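Local structure of antibiotic biosynthesis monooxygenase (Rhodospirillum rubrum, 4HL9) at residues M23-A28 and V111-V116; L41-E46 and T94-L99; D30-E35 and G70-I75. The protein probably acts as a monooxygenase of the ABM type and assembles as a dimer of alpha-beta subunits. All blocks are in the same frame, centred on the assembly; numbering follows the deposited sequence.

Interaction 1: M23-A28 and V111-V116; sequences MLKVIA and VLMDAV
Lys25 with Met113 and Ile27 with Val111 form two hydrogen-bonded pairs of an antiparallel ladder, with the non-hydrogen-bonded pair Val26 and Leu112 between them. Lys25 N gives a nearly straight bond to Met113 O (3.0 Å, 171°), and Met113 N returns one to Lys25 O at 2.8 Å. The second pair closes with Val111 N to Ile27 O at 2.7 Å and Ile27 N to Val111 O at 3.1 Å. Val111 O also takes a CA-H...O contact from Val26 CA at 3.2 Å.

The apolar contacts divide between two faces. On one, Met113, a selenomethionine, bends at chi3 (-45°), which brings CE to 3.7 Å from Lys25 CG and 3.9 Å from Ile27 CD1. A flexible, unbranched chain suits this place because its methyl can settle between two neighbours. The same face packs on Phe63 and Val73 of the second subunit, a strand of which pairs with Met113 to Ala115. On the other face, Val26 and Leu112 lie side by side, and Leu24 CD1 rests 4.1 Å from Leu112 CB. Here branched aliphatic residues suit the cover given by helix 81-86, whose Leu84 touches both leucines.

The ladder satisfies the inward-facing N-H and C=O groups of Lys25, Ile27, Val111 and Met113, while Leu24, Val26 and Ala28 bond to strand 71-78. Backbone bonds thus fix the register, and mainly aliphatic side chains cover both faces, against helix 81-86 and the second subunit.

Interaction 2: L41-E46 and T94-L99; sequences LPLYRE and TRLVPL
Leu43 and Glu46 meet Arg95, Leu96 and Leu99 where the two long helices of a ferredoxin-like alpha-beta fold, 37-52 and 91-101, run side by side in roughly opposite directions. The axes of the two short segments come within 9.7 Å of each other, at 150°, a spacing that side chains bridge.

The polar part is a salt bridge. Arg95 NH2 holds Glu46 OE2 at 2.7 Å, with the oxygen almost in the guanidinium plane although the nitrogen stands well above the carboxylate plane. The two flat groups are turned 36° from one another. Arg95 NH1 adds weak bonds to Glu46 OE2 at 3.1 Å and Glu46 OE1 at 3.4 Å. Glu46 reaches across because its CG stands anti to the backbone N (chi1 -175°) and the chain stays extended beyond it, whereas Arg95 bends at chi3 to bring its guanidinium edge round. Long, charged residues suit this partly exposed edge of the helix pair, as their ends can meet at the surface. Arg95 NE also binds Glu91, which probably steadies the guanidinium.

Beneath it the contact is aliphatic. Leu96 CD1 lies 3.8 Å from Glu46 CG, so the leucine packs on the methylene part of the glutamate, at about a right angle to it. Leu43 CG faces Leu96 CD2 at 4.2 Å, and Leu43 CD2 touches Leu99 CB at 4.1 Å.

Leu47, one turn after Leu43, continues the seam by touching Leu96 and Val97, while Ile100 of helix 91-101 meets Leu43 and also Tyr44, whose ring lies against the sheet.

Interaction 3: D30-E35 and G70-I75; sequences DFIKPE and GHFVFI
Phe31 and His71 form an offset stack on one face of two antiparallel strands, and Ile32 and Phe72 pack on the other; these close contacts contrast with the exposed turn at Lys33 to Glu35. The stacked rings lie only 13° from parallel with centroids 4.4 Å apart, and Phe31 CE1 sits over one face of the imidazole, 3.5 Å from His71 CD2. A chi1 of 174° swings the imidazole away from its own N and alongside Phe31, and its edge meets Asp30 O. Histidine suits this place, offering a flat face to Phe31 while both ring nitrogens are engaged, NE2 with Gln29 and ND1 with Asp65.

The backbone is tightly joined. Asp30 N bonds to Phe72 O at 2.9 Å and Phe72 N to Asp30 O at 3.0 Å, while Ile32 N reaches Gly70 O at 2.9 Å. Gly70, lacking a side chain, lets the chain come this close to Ile32. Opposite the stack, Ile32 CG1 touches the edge of the Phe72 ring, 3.9 Å from CD2. Asp30 OD2 lies at the edge of Phe74, 3.8 Å from CE2, and has its firmer partner in the hydroxyl of Tyr44.

Beside this, Lys33, Pro34 and Glu35 are exposed and make no close contact with 70-75, a suitable place for charge and a turn-forming proline.

Helix 37-52 covers the Ile32, Phe72 and Phe74 face through Val40, Leu41, Tyr44 and Leu47. Strand 104-115 flanks Phe31, strand 59-65 borders 71-78, and His71 packs on Val111 of the second subunit.

Interactions 1 and 3 share strand 24-32, and together they fasten both sides of it, to the outer strand 104-115 and the inner strand 71-78. They meet where Ala28 O accepts a hydrogen bond from Phe74 N and Ile27 packs on Val73. Interaction 3 is buried and aromatic; interaction 1, partly buried and aliphatic, is where the sheet itself runs on into the second subunit, which the other two also touch. Interaction 2 is a surface contact between helices, relying on a salt bridge and leucines in place of a backbone ladder. Tyr44 of helix 37-52 joins it to interaction 3, whereas interactions 1 and 2 do not touch.

Interaction 1: M23-A28 and V111-V116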
HETATM    1  N   MSE A  23       3.803   5.645  14.520  1.00 30.37           N
HETATM    2  CA  MSE A  23       2.999   6.262  13.413  1.00 29.84           C
HETATM    3  C   MSE A  23       1.921   5.342  12.825  1.00 27.45           C
HETATM    4  O   MSE A  23       1.925   4.132  13.025  1.00 27.19           O
HETATM    5  CB  MSE A  23       3.908   6.819  12.308  1.00 31.49           C
HETATM    6  CG  MSE A  23       4.830   5.810  11.647  1.00 39.28           C
HETATM    7 SE   MSE A  23       3.995   4.643  10.282  1.00 59.05          SE
HETATM    8  CE  MSE A  23       5.616   3.605   9.856  1.00 53.37           C
ATOM      9  N   LEU A  24       0.989   5.940  12.093  1.00 24.62           N
ATOM     10  CA  LEU A  24      -0.086   5.197  11.485  1.00 21.26           C
ATOM     11  C   LEU A  24       0.171   5.226   9.984  1.00 19.87           C
ATOM     12  O   LEU A  24       0.342   6.304   9.420  1.00 19.50           O
ATOM     13  CB  LEU A  24      -1.403   5.898  11.786  1.00 21.17           C
ATOM     14  CG  LEU A  24      -2.693   5.315  11.237  1.00 20.23           C
ATOM     15  CD1 LEU A  24      -2.910   3.926  11.785  1.00 18.28           C
ATOM     16  CD2 LEU A  24      -3.862   6.249  11.559  1.00 19.84           C
ATOM     17  N   LYS A  25       0.188   4.051   9.366  1.00 18.49           N
ATOM     18  CA  LYS A  25       0.351   3.942   7.904  1.00 18.19           C
ATOM     19  C   LYS A  25      -1.007   3.593   7.320  1.00 17.20           C
ATOM     20  O   LYS A  25      -1.707   2.777   7.884  1.00 17.33           O
ATOM     21  CB  LYS A  25       1.364   2.840   7.579  1.00 17.41           C
ATOM     22  CG  LYS A  25       2.023   2.935   6.175  1.00 18.85           C
ATOM     23  CD  LYS A  25       3.043   4.103   6.115  1.00 18.44           C
ATOM     24  CE  LYS A  25       3.725   4.099   4.750  1.00 22.29           C
ATOM     25  NZ  LYS A  25       4.897   4.996   4.741  1.00 24.79           N
ATOM     26  N   VAL A  26      -1.376   4.207   6.195  1.00 16.68           N
ATOM     27  CA  VAL A  26      -2.662   3.926   5.562  1.00 16.86           C
ATOM     28  C   VAL A  26      -2.441   3.628   4.082  1.00 16.06           C
ATOM     29  O   VAL A  26      -1.662   4.294   3.456  1.00 16.05           O
ATOM     30  CB  VAL A  26      -3.619   5.137   5.667  1.00 16.71           C
ATOM     31  CG1 VAL A  26      -4.940   4.877   4.944  1.00 16.29           C
ATOM     32  CG2 VAL A  26      -3.859   5.514   7.135  1.00 19.56           C
ATOM     33  N   ILE A  27      -3.100   2.592   3.577  1.00 16.06           N
ATOM     34  CA  ILE A  27      -3.288   2.435   2.134  1.00 15.85           C
ATOM     35  C   ILE A  27      -4.788   2.509   1.839  1.00 15.82           C
ATOM     36  O   ILE A  27      -5.584   1.850   2.501  1.00 16.22           O
ATOM     37  CB  ILE A  27      -2.703   1.110   1.634  1.00 15.39           C
ATOM     38  CG1 ILE A  27      -1.188   1.118   1.829  1.00 17.05           C
ATOM     39  CG2 ILE A  27      -3.064   0.878   0.112  1.00 17.43           C
ATOM     40  CD1 ILE A  27      -0.569  -0.281   1.689  1.00 22.06           C
ATOM     41  N   ALA A  28      -5.135   3.321   0.847  1.00 16.06           N
ATOM     42  CA  ALA A  28      -6.494   3.512   0.353  1.00 15.93           C
ATOM     43  C   ALA A  28      -6.454   3.289  -1.144  1.00 16.60           C
ATOM     44  O   ALA A  28      -5.505   3.743  -1.821  1.00 17.43           O
ATOM     45  CB  ALA A  28      -6.946   4.914   0.636  1.00 16.43           C
ATOM     46  N   VAL A 111      -6.991   0.595   4.441  1.00 19.23           N
ATOM     47  CA  VAL A 111      -6.353  -0.250   5.479  1.00 18.37           C
ATOM     48  C   VAL A 111      -5.524   0.640   6.403  1.00 17.18           C
ATOM     49  O   VAL A 111      -4.675   1.405   5.947  1.00 16.78           O
ATOM     50  CB  VAL A 111      -5.460  -1.414   4.902  1.00 18.14           C
ATOM     51  CG1 VAL A 111      -5.106  -2.443   5.982  1.00 17.15           C
ATOM     52  CG2 VAL A 111      -6.129  -2.119   3.723  1.00 21.35           C
ATOM     53  N   LEU A 112      -5.802   0.569   7.701  1.00 16.09           N
ATOM     54  CA  LEU A 112      -5.007   1.243   8.728  1.00 16.09           C
ATOM     55  C   LEU A 112      -3.972   0.267   9.337  1.00 15.73           C
ATOM     56  O   LEU A 112      -4.299  -0.859   9.668  1.00 16.26           O
ATOM     57  CB  LEU A 112      -5.923   1.859   9.821  1.00 16.94           C
ATOM     58  CG  LEU A 112      -6.451   3.299   9.604  1.00 17.68           C
ATOM     59  CD1 LEU A 112      -7.255   3.401   8.317  1.00 19.23           C
ATOM     60  CD2 LEU A 112      -7.311   3.806  10.799  1.00 22.25           C
HETATM   61  N   MSE A 113      -2.721   0.694   9.495  1.00 15.88           N
HETATM   62  CA  MSE A 113      -1.666  -0.259   9.836  1.00 16.81           C
HETATM   63  C   MSE A 113      -0.626   0.267  10.793  1.00 17.63           C
HETATM   64  O   MSE A 113      -0.407   1.481  10.881  1.00 18.13           O
HETATM   65  CB  MSE A 113      -0.941  -0.744   8.552  1.00 17.34           C
HETATM   66  CG  MSE A 113      -1.897  -1.161   7.483  1.00 17.89           C
HETATM   67 SE   MSE A 113      -1.074  -1.597   5.735  1.00 29.18          SE
HETATM   68  CE  MSE A 113       0.153  -0.140   5.492  1.00 22.48           C
ATOM     69  N   ASP A 114       0.012  -0.681  11.490  1.00 18.39           N
ATOM     70  CA  ASP A 114       1.192  -0.471  12.316  1.00 20.08           C
ATOM     71  C   ASP A 114       2.402  -1.072  11.627  1.00 20.94           C
ATOM     72  O   ASP A 114       2.290  -2.104  10.943  1.00 19.20           O
ATOM     73  CB  ASP A 114       1.025  -1.237  13.643  1.00 20.63           C
ATOM     74  CG  ASP A 114      -0.223  -0.829  14.390  1.00 23.77           C
ATOM     75  OD1 ASP A 114      -0.598   0.350  14.272  1.00 26.65           O
ATOM     76  OD2 ASP A 114      -0.846  -1.677  15.062  1.00 25.41           O
ATOM     77  N   ALA A 115       3.568  -0.458  11.839  1.00 22.10           N
ATOM     78  CA  ALA A 115       4.820  -1.079  11.412  1.00 23.97           C
ATOM     79  C   ALA A 115       4.981  -2.446  12.097  1.00 24.77           C
ATOM     80  O   ALA A 115       4.563  -2.621  13.248  1.00 23.83           O
ATOM     81  CB  ALA A 115       6.014  -0.168  11.725  1.00 24.53           C
ATOM     82  N   VAL A 116       5.512  -3.424  11.364  1.00 25.23           N
ATOM     83  CA  VAL A 116       5.919  -4.685  11.966  1.00 26.21           C
ATOM     84  C   VAL A 116       7.360  -4.502  12.466  1.00 28.15           C
ATOM     85  O   VAL A 116       8.268  -4.205  11.676  1.00 27.33           O
ATOM     86  CB  VAL A 116       5.781  -5.895  11.010  1.00 25.76           C
ATOM     87  CG1 VAL A 116       6.513  -7.136  11.578  1.00 25.90           C
ATOM     88  CG2 VAL A 116       4.301  -6.215  10.736  1.00 24.01           C
TER

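Interaction 2: L41-E46 and T94-L99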
ATOM      1  N   LEU A  41      -8.478  12.931 -12.416  1.00 18.77           N
ATOM      2  CA  LEU A  41      -7.073  13.263 -12.293  1.00 19.17           C
ATOM      3  C   LEU A  41      -6.805  14.649 -11.663  1.00 19.32           C
ATOM      4  O   LEU A  41      -6.070  14.710 -10.685  1.00 18.71           O
ATOM      5  CB  LEU A  41      -6.307  13.026 -13.607  1.00 19.50           C
ATOM      6  CG  LEU A  41      -5.982  11.537 -13.857  1.00 19.73           C
ATOM      7  CD1 LEU A  41      -5.504  11.282 -15.318  1.00 23.35           C
ATOM      8  CD2 LEU A  41      -4.912  11.052 -12.861  1.00 22.07           C
ATOM      9  N   PRO A  42      -7.427  15.742 -12.187  1.00 19.62           N
ATOM     10  CA  PRO A  42      -7.198  17.072 -11.591  1.00 19.11           C
ATOM     11  C   PRO A  42      -7.632  17.161 -10.123  1.00 19.16           C
ATOM     12  O   PRO A  42      -7.035  17.913  -9.358  1.00 19.48           O
ATOM     13  CB  PRO A  42      -8.081  18.005 -12.440  1.00 19.83           C
ATOM     14  CG  PRO A  42      -8.295  17.257 -13.731  1.00 20.60           C
ATOM     15  CD  PRO A  42      -8.370  15.820 -13.327  1.00 19.67           C
ATOM     16  N   LEU A  43      -8.687  16.431  -9.776  1.00 18.14           N
ATOM     17  CA  LEU A  43      -9.214  16.344  -8.417  1.00 19.16           C
ATOM     18  C   LEU A  43      -8.184  15.661  -7.499  1.00 19.47           C
ATOM     19  O   LEU A  43      -7.853  16.178  -6.431  1.00 18.41           O
ATOM     20  CB  LEU A  43     -10.521  15.545  -8.432  1.00 18.58           C
ATOM     21  CG  LEU A  43     -11.856  16.205  -8.800  1.00 21.73           C
ATOM     22  CD1 LEU A  43     -11.717  17.420  -9.685  1.00 23.73           C
ATOM     23  CD2 LEU A  43     -12.910  15.216  -9.311  1.00 21.40           C
ATOM     24  N   TYR A  44      -7.658  14.521  -7.953  1.00 18.62           N
ATOM     25  CA  TYR A  44      -6.586  13.821  -7.240  1.00 18.95           C
ATOM     26  C   TYR A  44      -5.348  14.721  -7.052  1.00 19.96           C
ATOM     27  O   TYR A  44      -4.757  14.731  -5.973  1.00 19.74           O
ATOM     28  CB  TYR A  44      -6.192  12.538  -7.986  1.00 17.32           C
ATOM     29  CG  TYR A  44      -7.058  11.314  -7.731  1.00 17.73           C
ATOM     30  CD1 TYR A  44      -7.206  10.779  -6.460  1.00 15.62           C
ATOM     31  CD2 TYR A  44      -7.673  10.644  -8.796  1.00 17.62           C
ATOM     32  CE1 TYR A  44      -7.979   9.626  -6.250  1.00 18.81           C
ATOM     33  CE2 TYR A  44      -8.440   9.519  -8.596  1.00 18.47           C
ATOM     34  CZ  TYR A  44      -8.587   9.005  -7.340  1.00 16.79           C
ATOM     35  OH  TYR A  44      -9.355   7.894  -7.173  1.00 16.62           O
ATOM     36  N   ARG A  45      -4.959  15.464  -8.090  1.00 20.47           N
ATOM     37  CA  ARG A  45      -3.790  16.346  -7.988  1.00 22.46           C
ATOM     38  C   ARG A  45      -3.954  17.427  -6.896  1.00 22.39           C
ATOM     39  O   ARG A  45      -3.042  17.658  -6.088  1.00 21.89           O
ATOM     40  CB  ARG A  45      -3.452  16.990  -9.339  1.00 23.33           C
ATOM     41  CG  ARG A  45      -3.014  16.017 -10.437  1.00 27.46           C
ATOM     42  CD  ARG A  45      -2.530  16.801 -11.652  1.00 35.28           C
ATOM     43  NE  ARG A  45      -3.105  16.324 -12.912  1.00 40.96           N
ATOM     44  CZ  ARG A  45      -2.759  15.196 -13.533  1.00 42.96           C
ATOM     45  NH1 ARG A  45      -1.840  14.381 -13.017  1.00 44.46           N
ATOM     46  NH2 ARG A  45      -3.348  14.872 -14.677  1.00 44.88           N
ATOM     47  N   GLU A  46      -5.128  18.056  -6.853  1.00 22.34           N
ATOM     48  CA  GLU A  46      -5.436  19.029  -5.791  1.00 22.35           C
ATOM     49  C   GLU A  46      -5.504  18.358  -4.412  1.00 21.16           C
ATOM     50  O   GLU A  46      -4.989  18.898  -3.444  1.00 21.25           O
ATOM     51  CB  GLU A  46      -6.740  19.798  -6.071  1.00 22.56           C
ATOM     52  CG  GLU A  46      -7.026  20.918  -5.037  1.00 25.05           C
ATOM     53  CD  GLU A  46      -8.357  21.639  -5.251  1.00 28.87           C
ATOM     54  OE1 GLU A  46      -9.029  21.409  -6.282  1.00 26.56           O
ATOM     55  OE2 GLU A  46      -8.732  22.444  -4.372  1.00 31.48           O
ATOM     56  N   THR A  94     -13.349  16.736   2.203  1.00 20.04           N
ATOM     57  CA  THR A  94     -14.804  16.667   2.125  1.00 20.78           C
ATOM     58  C   THR A  94     -15.386  17.222   0.807  1.00 20.52           C
ATOM     59  O   THR A  94     -16.483  16.847   0.399  1.00 21.32           O
ATOM     60  CB  THR A  94     -15.485  17.336   3.346  1.00 20.93           C
ATOM     61  OG1 THR A  94     -15.054  18.691   3.424  1.00 21.59           O
ATOM     62  CG2 THR A  94     -15.127  16.584   4.645  1.00 20.71           C
ATOM     63  N   ARG A  95     -14.654  18.087   0.133  1.00 20.89           N
ATOM     64  CA  ARG A  95     -15.077  18.558  -1.182  1.00 21.35           C
ATOM     65  C   ARG A  95     -14.635  17.564  -2.276  1.00 21.56           C
ATOM     66  O   ARG A  95     -15.459  17.092  -3.067  1.00 20.89           O
ATOM     67  CB  ARG A  95     -14.545  19.978  -1.439  1.00 22.20           C
ATOM     68  CG  ARG A  95     -14.726  20.501  -2.872  1.00 24.08           C
ATOM     69  CD  ARG A  95     -14.277  21.944  -3.017  1.00 26.70           C
ATOM     70  NE  ARG A  95     -12.954  22.212  -2.444  1.00 29.15           N
ATOM     71  CZ  ARG A  95     -11.801  22.112  -3.103  1.00 31.01           C
ATOM     72  NH1 ARG A  95     -11.778  21.739  -4.377  1.00 29.93           N
ATOM     73  NH2 ARG A  95     -10.660  22.375  -2.477  1.00 30.97           N
ATOM     74  N   LEU A  96     -13.347  17.219  -2.287  1.00 21.09           N
ATOM     75  CA  LEU A  96     -12.767  16.481  -3.410  1.00 20.02           C
ATOM     76  C   LEU A  96     -13.146  15.003  -3.467  1.00 19.90           C
ATOM     77  O   LEU A  96     -13.404  14.483  -4.575  1.00 19.24           O
ATOM     78  CB  LEU A  96     -11.245  16.690  -3.517  1.00 19.59           C
ATOM     79  CG  LEU A  96     -10.765  18.119  -3.864  1.00 18.78           C
ATOM     80  CD1 LEU A  96      -9.291  18.321  -3.509  1.00 18.08           C
ATOM     81  CD2 LEU A  96     -11.018  18.474  -5.314  1.00 19.97           C
ATOM     82  N   VAL A  97     -13.200  14.337  -2.303  1.00 19.57           N
ATOM     83  CA  VAL A  97     -13.375  12.883  -2.252  1.00 19.94           C
ATOM     84  C   VAL A  97     -14.748  12.392  -2.763  1.00 20.68           C
ATOM     85  O   VAL A  97     -14.804  11.402  -3.526  1.00 19.96           O
ATOM     86  CB  VAL A  97     -12.987  12.258  -0.875  1.00 19.93           C
ATOM     87  CG1 VAL A  97     -13.270  10.775  -0.853  1.00 21.32           C
ATOM     88  CG2 VAL A  97     -11.492  12.479  -0.581  1.00 19.92           C
ATOM     89  N   PRO A  98     -15.856  13.051  -2.337  1.00 20.46           N
ATOM     90  CA  PRO A  98     -17.141  12.659  -2.936  1.00 20.10           C
ATOM     91  C   PRO A  98     -17.196  12.957  -4.442  1.00 20.12           C
ATOM     92  O   PRO A  98     -17.787  12.171  -5.186  1.00 19.46           O
ATOM     93  CB  PRO A  98     -18.171  13.489  -2.156  1.00 20.60           C
ATOM     94  CG  PRO A  98     -17.474  13.781  -0.822  1.00 21.02           C
ATOM     95  CD  PRO A  98     -16.039  13.994  -1.211  1.00 20.12           C
ATOM     96  N   LEU A  99     -16.557  14.035  -4.898  1.00 19.62           N
ATOM     97  CA  LEU A  99     -16.517  14.323  -6.334  1.00 20.00           C
ATOM     98  C   LEU A  99     -15.776  13.242  -7.139  1.00 20.27           C
ATOM     99  O   LEU A  99     -16.148  12.940  -8.272  1.00 20.91           O
ATOM    100  CB  LEU A  99     -15.905  15.687  -6.614  1.00 19.80           C
ATOM    101  CG  LEU A  99     -16.656  16.929  -6.103  1.00 20.53           C
ATOM    102  CD1 LEU A  99     -15.786  18.138  -6.371  1.00 18.64           C
ATOM    103  CD2 LEU A  99     -18.036  17.018  -6.786  1.00 19.78           C
TER

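Interaction 3: D30-E35 and G70-I75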
ATOM      1  N   ASP A  30      -8.907   3.321  -4.706  1.00 16.48           N
ATOM      2  CA  ASP A  30     -10.115   3.709  -5.432  1.00 16.75           C
ATOM      3  C   ASP A  30     -10.129   2.957  -6.768  1.00 17.09           C
ATOM      4  O   ASP A  30      -9.058   2.731  -7.359  1.00 15.84           O
ATOM      5  CB  ASP A  30     -10.093   5.186  -5.749  1.00 16.44           C
ATOM      6  CG  ASP A  30     -10.195   6.088  -4.513  1.00 20.06           C
ATOM      7  OD1 ASP A  30     -10.539   5.631  -3.398  1.00 17.52           O
ATOM      8  OD2 ASP A  30      -9.958   7.288  -4.701  1.00 20.63           O
ATOM      9  N   PHE A  31     -11.327   2.594  -7.224  1.00 16.27           N
ATOM     10  CA  PHE A  31     -11.507   1.943  -8.536  1.00 17.97           C
ATOM     11  C   PHE A  31     -12.443   2.813  -9.331  1.00 16.58           C
ATOM     12  O   PHE A  31     -13.639   2.839  -9.065  1.00 17.42           O
ATOM     13  CB  PHE A  31     -12.066   0.533  -8.362  1.00 18.30           C
ATOM     14  CG  PHE A  31     -11.218  -0.352  -7.461  1.00 22.02           C
ATOM     15  CD1 PHE A  31     -10.288  -1.232  -8.008  1.00 25.37           C
ATOM     16  CD2 PHE A  31     -11.351  -0.294  -6.080  1.00 25.48           C
ATOM     17  CE1 PHE A  31      -9.504  -2.055  -7.189  1.00 28.10           C
ATOM     18  CE2 PHE A  31     -10.564  -1.109  -5.242  1.00 27.94           C
ATOM     19  CZ  PHE A  31      -9.644  -1.984  -5.796  1.00 26.26           C
ATOM     20  N   ILE A  32     -11.879   3.573 -10.256  1.00 15.63           N
ATOM     21  CA  ILE A  32     -12.625   4.604 -10.977  1.00 15.66           C
ATOM     22  C   ILE A  32     -13.075   4.047 -12.338  1.00 17.14           C
ATOM     23  O   ILE A  32     -12.288   3.349 -12.999  1.00 16.16           O
ATOM     24  CB  ILE A  32     -11.756   5.873 -11.186  1.00 15.12           C
ATOM     25  CG1 ILE A  32     -11.309   6.454  -9.820  1.00 13.73           C
ATOM     26  CG2 ILE A  32     -12.523   6.944 -11.988  1.00 15.76           C
ATOM     27  CD1 ILE A  32     -12.482   6.592  -8.836  1.00 14.15           C
ATOM     28  N   LYS A  33     -14.306   4.371 -12.753  1.00 17.42           N
ATOM     29  CA  LYS A  33     -14.792   3.972 -14.092  1.00 18.42           C
ATOM     30  C   LYS A  33     -13.860   4.539 -15.153  1.00 17.96           C
ATOM     31  O   LYS A  33     -13.524   5.718 -15.104  1.00 17.45           O
ATOM     32  CB  LYS A  33     -16.223   4.454 -14.324  1.00 18.53           C
ATOM     33  CG  LYS A  33     -17.242   3.823 -13.404  1.00 19.43           C
ATOM     34  CD  LYS A  33     -18.638   4.352 -13.717  1.00 22.32           C
ATOM     35  CE  LYS A  33     -19.646   3.742 -12.784  1.00 24.04           C
ATOM     36  NZ  LYS A  33     -20.997   4.271 -13.078  1.00 24.33           N
ATOM     37  N   PRO A  34     -13.411   3.693 -16.110  1.00 18.45           N
ATOM     38  CA  PRO A  34     -12.424   4.133 -17.090  1.00 19.19           C
ATOM     39  C   PRO A  34     -12.809   5.419 -17.818  1.00 19.06           C
ATOM     40  O   PRO A  34     -11.936   6.241 -18.082  1.00 18.82           O
ATOM     41  CB  PRO A  34     -12.358   2.958 -18.089  1.00 19.34           C
ATOM     42  CG  PRO A  34     -12.736   1.786 -17.287  1.00 20.62           C
ATOM     43  CD  PRO A  34     -13.734   2.265 -16.256  1.00 18.64           C
ATOM     44  N   GLU A  35     -14.100   5.575 -18.121  1.00 19.98           N
ATOM     45  CA  GLU A  35     -14.661   6.785 -18.766  1.00 21.65           C
ATOM     46  C   GLU A  35     -14.340   8.073 -17.999  1.00 21.55           C
ATOM     47  O   GLU A  35     -14.322   9.158 -18.587  1.00 21.58           O
ATOM     48  CB  GLU A  35     -16.204   6.717 -18.826  1.00 22.08           C
ATOM     49  CG  GLU A  35     -16.821   5.442 -19.276  1.00 26.87           C
ATOM     50  CD  GLU A  35     -17.129   4.472 -18.140  1.00 28.00           C
ATOM     51  OE1 GLU A  35     -18.137   4.640 -17.405  1.00 27.58           O
ATOM     52  OE2 GLU A  35     -16.366   3.506 -18.017  1.00 29.62           O
ATOM     53  N   GLY A  70      -7.352   3.215 -13.995  1.00 16.22           N
ATOM     54  CA  GLY A  70      -8.365   3.746 -13.085  1.00 16.78           C
ATOM     55  C   GLY A  70      -8.239   3.262 -11.656  1.00 16.77           C
ATOM     56  O   GLY A  70      -9.084   3.597 -10.838  1.00 17.40           O
ATOM     57  N   HIS A  71      -7.204   2.477 -11.344  1.00 16.09           N
ATOM     58  CA  HIS A  71      -7.071   1.903  -9.988  1.00 15.68           C
ATOM     59  C   HIS A  71      -6.008   2.756  -9.300  1.00 15.90           C
ATOM     60  O   HIS A  71      -4.816   2.645  -9.610  1.00 15.28           O
ATOM     61  CB  HIS A  71      -6.713   0.397 -10.028  1.00 15.65           C
ATOM     62  CG  HIS A  71      -6.424  -0.224  -8.676  1.00 15.63           C
ATOM     63  ND1 HIS A  71      -5.680  -1.378  -8.528  1.00 17.61           N
ATOM     64  CD2 HIS A  71      -6.762   0.156  -7.418  1.00 16.23           C
ATOM     65  CE1 HIS A  71      -5.584  -1.692  -7.245  1.00 16.09           C
ATOM     66  NE2 HIS A  71      -6.224  -0.771  -6.547  1.00 16.16           N
ATOM     67  N   PHE A  72      -6.455   3.654  -8.415  1.00 14.44           N
ATOM     68  CA  PHE A  72      -5.532   4.605  -7.768  1.00 13.93           C
ATOM     69  C   PHE A  72      -5.274   4.153  -6.360  1.00 12.93           C
ATOM     70  O   PHE A  72      -6.194   3.672  -5.705  1.00 13.59           O
ATOM     71  CB  PHE A  72      -6.102   6.033  -7.778  1.00 12.73           C
ATOM     72  CG  PHE A  72      -6.195   6.617  -9.148  1.00 15.58           C
ATOM     73  CD1 PHE A  72      -5.086   7.219  -9.738  1.00 16.11           C
ATOM     74  CD2 PHE A  72      -7.384   6.520  -9.873  1.00 16.71           C
ATOM     75  CE1 PHE A  72      -5.163   7.736 -11.011  1.00 21.14           C
ATOM     76  CE2 PHE A  72      -7.471   7.032 -11.148  1.00 20.25           C
ATOM     77  CZ  PHE A  72      -6.359   7.646 -11.719  1.00 20.79           C
ATOM     78  N   VAL A  73      -4.040   4.359  -5.890  1.00 13.56           N
ATOM     79  CA  VAL A  73      -3.632   3.896  -4.566  1.00 13.05           C
ATOM     80  C   VAL A  73      -2.917   5.021  -3.819  1.00 13.24           C
ATOM     81  O   VAL A  73      -1.937   5.595  -4.320  1.00 13.15           O
ATOM     82  CB  VAL A  73      -2.749   2.632  -4.633  1.00 12.96           C
ATOM     83  CG1 VAL A  73      -2.274   2.205  -3.219  1.00 17.03           C
ATOM     84  CG2 VAL A  73      -3.508   1.474  -5.310  1.00 14.14           C
ATOM     85  N   PHE A  74      -3.433   5.335  -2.638  1.00 12.57           N
ATOM     86  CA  PHE A  74      -2.822   6.298  -1.744  1.00 13.71           C
ATOM     87  C   PHE A  74      -1.959   5.542  -0.744  1.00 13.10           C
ATOM     88  O   PHE A  74      -2.358   4.501  -0.245  1.00 13.44           O
ATOM     89  CB  PHE A  74      -3.912   7.054  -0.952  1.00 14.57           C
ATOM     90  CG  PHE A  74      -4.727   8.012  -1.781  1.00 17.07           C
ATOM     91  CD1 PHE A  74      -4.293   9.318  -1.985  1.00 20.49           C
ATOM     92  CD2 PHE A  74      -5.952   7.616  -2.316  1.00 17.04           C
ATOM     93  CE1 PHE A  74      -5.052  10.215  -2.739  1.00 20.56           C
ATOM     94  CE2 PHE A  74      -6.728   8.510  -3.040  1.00 19.04           C
ATOM     95  CZ  PHE A  74      -6.277   9.800  -3.262  1.00 20.84           C
ATOM     96  N   ILE A  75      -0.751   6.046  -0.485  1.00 13.86           N
ATOM     97  CA  ILE A  75       0.054   5.539   0.612  1.00 13.39           C
ATOM     98  C   ILE A  75       0.302   6.730   1.513  1.00 14.11           C
ATOM     99  O   ILE A  75       0.865   7.728   1.075  1.00 14.40           O
ATOM    100  CB  ILE A  75       1.415   4.954   0.130  1.00 14.51           C
ATOM    101  CG1 ILE A  75       1.201   3.678  -0.692  1.00 14.52           C
ATOM    102  CG2 ILE A  75       2.296   4.611   1.347  1.00 12.08           C
ATOM    103  CD1 ILE A  75       2.497   3.161  -1.369  1.00 19.23           C
TER